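Local coordinates for protein glycoside hydrolase family 31 (Trueperella pyogenes, PDB 5I0F) that degrades cycloalternan, probably hydrolysing its alpha-glucosidic linkages by a retaining mechanism that passes through a covalent glycosyl-enzyme intermediate, at residues Y575-M588 against L618-L632. Numbering follows the deposited sequence.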
# COMPACT_ATOMS: atom_id res chain seq x y z
N TYR A 575 4.27 -20.64 -11.74
CA TYR A 575 3.69 -21.15 -10.50
C TYR A 575 4.72 -21.95 -9.70
O TYR A 575 4.89 -21.71 -8.51
CB TYR A 575 2.45 -21.98 -10.76
CG TYR A 575 1.62 -22.29 -9.52
CD1 TYR A 575 0.69 -21.37 -9.03
CD2 TYR A 575 1.75 -23.50 -8.86
CE1 TYR A 575 -0.09 -21.65 -7.91
CE2 TYR A 575 0.96 -23.79 -7.75
CZ TYR A 575 0.05 -22.87 -7.28
OH TYR A 575 -0.73 -23.19 -6.18
N ALA A 576 5.44 -22.83 -10.37
CA ALA A 576 6.48 -23.61 -9.71
C ALA A 576 7.56 -22.78 -9.07
O ALA A 576 7.91 -23.02 -7.91
CB ALA A 576 7.11 -24.60 -10.68
N ARG A 577 8.11 -21.81 -9.80
CA ARG A 577 9.22 -21.01 -9.27
C ARG A 577 8.73 -20.09 -8.14
O ARG A 577 9.41 -19.92 -7.13
CB ARG A 577 9.89 -20.16 -10.35
CG ARG A 577 10.56 -20.92 -11.48
CD ARG A 577 11.54 -21.96 -10.98
NE ARG A 577 12.44 -22.42 -12.03
CZ ARG A 577 13.34 -23.39 -11.89
NH1 ARG A 577 13.47 -24.05 -10.73
NH2 ARG A 577 14.12 -23.72 -12.92
N ALA A 578 7.54 -19.54 -8.30
CA ALA A 578 6.97 -18.63 -7.32
C ALA A 578 6.56 -19.36 -6.04
O ALA A 578 6.70 -18.82 -4.94
CB ALA A 578 5.78 -17.90 -7.91
N PHE A 579 6.03 -20.58 -6.20
CA PHE A 579 5.63 -21.39 -5.03
C PHE A 579 6.88 -21.74 -4.20
O PHE A 579 6.87 -21.64 -2.97
CB PHE A 579 4.85 -22.63 -5.48
CG PHE A 579 4.01 -23.28 -4.39
CD1 PHE A 579 4.58 -24.10 -3.43
CD2 PHE A 579 2.63 -23.10 -4.37
CE1 PHE A 579 3.80 -24.71 -2.45
CE2 PHE A 579 1.84 -23.71 -3.40
CZ PHE A 579 2.42 -24.50 -2.42
N ALA A 580 7.97 -22.11 -4.88
CA ALA A 580 9.25 -22.41 -4.21
C ALA A 580 9.79 -21.18 -3.48
O ALA A 580 10.20 -21.25 -2.31
CB ALA A 580 10.27 -22.94 -5.22
N ALA A 581 9.74 -20.02 -4.13
CA ALA A 581 10.22 -18.80 -3.51
C ALA A 581 9.40 -18.44 -2.29
O ALA A 581 9.98 -18.06 -1.25
CB ALA A 581 10.22 -17.65 -4.49
N ALA A 582 8.07 -18.51 -2.44
CA ALA A 582 7.15 -18.16 -1.37
C ALA A 582 7.36 -19.01 -0.12
O ALA A 582 7.11 -18.55 1.00
CB ALA A 582 5.69 -18.26 -1.86
N THR A 583 7.83 -20.25 -0.32
CA THR A 583 8.16 -21.16 0.77
C THR A 583 9.23 -20.59 1.72
O THR A 583 9.26 -20.93 2.91
CB THR A 583 8.59 -22.53 0.18
OG1 THR A 583 7.50 -23.06 -0.57
CG2 THR A 583 8.97 -23.56 1.23
N PHE A 584 10.11 -19.74 1.20
CA PHE A 584 11.18 -19.12 1.97
C PHE A 584 10.98 -17.60 2.16
O PHE A 584 11.95 -16.84 2.11
CB PHE A 584 12.54 -19.40 1.29
CG PHE A 584 12.90 -20.85 1.29
CD1 PHE A 584 12.46 -21.70 0.29
CD2 PHE A 584 13.62 -21.38 2.34
CE1 PHE A 584 12.77 -23.05 0.32
CE2 PHE A 584 13.95 -22.73 2.38
CZ PHE A 584 13.51 -23.56 1.37
N MET A 585 9.73 -17.20 2.38
CA MET A 585 9.36 -15.83 2.74
C MET A 585 8.50 -15.82 3.99
O MET A 585 8.01 -16.87 4.40
CB MET A 585 8.64 -15.16 1.56
CG MET A 585 9.57 -14.94 0.37
SD MET A 585 8.75 -14.36 -1.14
CE MET A 585 10.08 -14.49 -2.33
N PRO A 586 8.33 -14.63 4.62
CA PRO A 586 7.67 -14.63 5.94
C PRO A 586 6.23 -15.17 5.96
O PRO A 586 5.94 -16.07 6.75
CB PRO A 586 7.74 -13.15 6.37
CG PRO A 586 8.91 -12.59 5.59
CD PRO A 586 8.86 -13.30 4.27
N ILE A 587 5.39 -14.71 5.02
CA ILE A 587 4.02 -15.18 4.88
C ILE A 587 3.85 -15.78 3.50
O ILE A 587 4.16 -15.15 2.48
CB ILE A 587 2.99 -14.06 5.08
CG1 ILE A 587 3.21 -13.33 6.42
CG2 ILE A 587 1.57 -14.58 4.95
CD1 ILE A 587 3.03 -14.18 7.64
N MET A 588 3.41 -17.04 3.50
CA MET A 588 3.24 -17.84 2.29
C MET A 588 1.75 -17.98 1.99
O MET A 588 1.01 -18.58 2.79
CB MET A 588 3.88 -19.22 2.49
CG MET A 588 3.78 -20.11 1.27
SD MET A 588 4.34 -21.79 1.66
CE MET A 588 4.35 -22.46 0.00
N LEU A 618 2.44 -30.20 -10.89
CA LEU A 618 2.31 -29.08 -9.96
C LEU A 618 1.70 -29.46 -8.61
O LEU A 618 2.01 -28.82 -7.60
CB LEU A 618 1.50 -27.92 -10.55
CG LEU A 618 2.10 -27.16 -11.73
CD1 LEU A 618 1.18 -25.99 -12.05
CD2 LEU A 618 3.51 -26.66 -11.40
N ILE A 619 0.84 -30.47 -8.58
CA ILE A 619 0.25 -30.89 -7.29
C ILE A 619 1.35 -31.54 -6.43
O ILE A 619 1.51 -31.17 -5.27
CB ILE A 619 -1.00 -31.79 -7.45
CG1 ILE A 619 -2.06 -31.11 -8.34
CG2 ILE A 619 -1.63 -32.06 -6.09
CD1 ILE A 619 -3.28 -31.96 -8.62
N ASP A 620 2.13 -32.45 -7.01
CA ASP A 620 3.28 -33.07 -6.31
C ASP A 620 4.29 -32.00 -5.87
O ASP A 620 4.83 -32.08 -4.77
CB ASP A 620 4.01 -34.11 -7.18
CG ASP A 620 3.33 -35.49 -7.18
OD1 ASP A 620 2.35 -35.76 -6.44
OD2 ASP A 620 3.83 -36.36 -7.93
N LEU A 621 4.53 -31.00 -6.72
CA LEU A 621 5.42 -29.89 -6.34
C LEU A 621 4.91 -29.11 -5.14
O LEU A 621 5.69 -28.76 -4.26
CB LEU A 621 5.65 -28.93 -7.52
CG LEU A 621 7.07 -28.44 -7.68
CD1 LEU A 621 8.02 -29.62 -8.03
CD2 LEU A 621 7.17 -27.35 -8.74
N ALA A 622 3.61 -28.82 -5.10
CA ALA A 622 3.03 -28.13 -3.97
C ALA A 622 3.10 -28.97 -2.69
O ALA A 622 3.38 -28.43 -1.61
CB ALA A 622 1.60 -27.73 -4.26
N ARG A 623 2.90 -30.29 -2.81
CA ARG A 623 3.10 -31.21 -1.69
C ARG A 623 4.53 -31.09 -1.15
O ARG A 623 4.72 -30.91 0.05
CB ARG A 623 2.82 -32.68 -2.09
CG ARG A 623 1.38 -33.16 -1.89
CD ARG A 623 1.22 -34.68 -2.09
NE ARG A 623 1.08 -35.03 -3.51
CZ ARG A 623 -0.06 -34.98 -4.22
NH1 ARG A 623 -0.05 -35.33 -5.50
NH2 ARG A 623 -1.20 -34.59 -3.68
N HIS A 624 5.50 -31.19 -2.06
CA HIS A 624 6.93 -31.08 -1.74
C HIS A 624 7.27 -29.78 -1.00
O HIS A 624 7.85 -29.80 0.09
CB HIS A 624 7.76 -31.24 -3.03
CG HIS A 624 9.19 -30.82 -2.92
ND1 HIS A 624 10.11 -31.49 -2.14
CD2 HIS A 624 9.88 -29.83 -3.54
CE1 HIS A 624 11.29 -30.91 -2.26
NE2 HIS A 624 11.18 -29.90 -3.10
N TYR A 625 6.92 -28.65 -1.60
CA TYR A 625 7.23 -27.36 -0.96
C TYR A 625 6.42 -27.10 0.31
O TYR A 625 6.94 -26.43 1.23
CB TYR A 625 7.14 -26.21 -1.97
CG TYR A 625 8.32 -26.20 -2.92
CD1 TYR A 625 9.63 -25.97 -2.44
CD2 TYR A 625 8.16 -26.42 -4.28
CE1 TYR A 625 10.73 -25.93 -3.30
CE2 TYR A 625 9.25 -26.40 -5.14
CZ TYR A 625 10.54 -26.19 -4.65
OH TYR A 625 11.61 -26.16 -5.53
N THR A 626 5.20 -27.63 0.42
CA THR A 626 4.45 -27.46 1.66
C THR A 626 5.05 -28.33 2.78
O THR A 626 5.07 -27.89 3.92
CB THR A 626 2.91 -27.58 1.49
OG1 THR A 626 2.47 -26.65 0.49
CG2 THR A 626 2.19 -27.21 2.75
N ARG A 627 5.61 -29.50 2.45
CA ARG A 627 6.40 -30.26 3.42
C ARG A 627 7.62 -29.45 3.87
O ARG A 627 7.93 -29.43 5.06
CB ARG A 627 6.89 -31.63 2.86
CG ARG A 627 5.88 -32.76 2.92
CD ARG A 627 6.48 -34.12 2.51
NE ARG A 627 7.00 -34.14 1.12
CZ ARG A 627 6.35 -34.62 0.03
NH1 ARG A 627 5.14 -35.17 0.11
NH2 ARG A 627 6.95 -34.55 -1.16
N VAL A 628 8.31 -28.78 2.93
CA VAL A 628 9.43 -27.93 3.26
C VAL A 628 8.98 -26.79 4.19
O VAL A 628 9.62 -26.50 5.24
CB VAL A 628 10.14 -27.40 1.99
CG1 VAL A 628 11.19 -26.36 2.35
CG2 VAL A 628 10.79 -28.56 1.22
N ARG A 629 7.85 -26.17 3.84
CA ARG A 629 7.31 -25.08 4.64
C ARG A 629 7.03 -25.54 6.08
O ARG A 629 7.39 -24.84 7.05
CB ARG A 629 6.06 -24.51 4.01
CG ARG A 629 5.47 -23.30 4.74
CD ARG A 629 6.44 -22.14 4.73
NE ARG A 629 5.87 -20.92 5.32
CZ ARG A 629 6.45 -19.72 5.30
NH1 ARG A 629 7.59 -19.52 4.67
NH2 ARG A 629 5.85 -18.69 5.88
N GLU A 630 6.44 -26.74 6.22
CA GLU A 630 6.15 -27.28 7.55
C GLU A 630 7.43 -27.49 8.33
O GLU A 630 7.50 -27.11 9.50
CB GLU A 630 5.32 -28.58 7.47
CG GLU A 630 3.90 -28.36 6.94
CD GLU A 630 3.04 -27.54 7.88
OE1 GLU A 630 2.60 -28.10 8.89
OE2 GLU A 630 2.80 -26.32 7.62
N ALA A 631 8.45 -28.09 7.69
CA ALA A 631 9.76 -28.28 8.32
C ALA A 631 10.46 -26.98 8.71
O ALA A 631 11.26 -26.97 9.66
CB ALA A 631 10.68 -29.08 7.39
N LEU A 632 10.18 -25.89 7.99
CA LEU A 632 10.72 -24.57 8.32
C LEU A 632 10.03 -23.90 9.49
O LEU A 632 10.56 -22.92 9.99
CB LEU A 632 10.60 -23.61 7.13
CG LEU A 632 11.57 -23.75 5.99
CD1 LEU A 632 11.08 -22.84 4.85
CD2 LEU A 632 12.99 -23.37 6.42
O HOH W 1 2.95 -18.31 6.14
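R629, from helix 618-632, inserts its guanidinium into the turn that follows helix 575-583. The two helices run side by side, nearly parallel (9° between axes), on the outside of the TIM barrel of this family 31 enzyme. The turn leads into barrel strand 587-590, the eighth and last.

The arginine satisfies three backbone carbonyls there. NH1 donates to T583 O at 2.8 Å and to M585 O at 2.7 Å. NH2 donates to P586 O at 2.8 Å and more weakly to M585 O. All three oxygens lie near the guanidinium plane. Of the three stronger bonds, the one from NH1 to M585 O also lies in its carbonyl plane. The donors to T583 O and P586 O stand above theirs. NH2 also gives a bond to a water that accepts from M588 N, and NE donates to F295 O, outside the two segments. The group is thus fixed in rotation. M588 CB covers one of its faces, while M588 SD packs against R629 CG and CD.

T583 fits as a knob among Y625, V628, R629 and L632. OG1 sits beside its own backbone N (chi1 -61°), where it donates to F579 O. T626 OG1 does the same to A622 O.

N-terminal to T583 the packing is mostly apolar. The edge of the F579 ring meets Y625 CB and the T626 hydroxyl oxygen, and A622 CB lies over a face. Y625 OH bonds to W720 O, beyond the two helices. A580 CB makes a CH-pi contact over one face of the Y625 ring, displaced toward the rim, 3.3 Å from Y625 CZ.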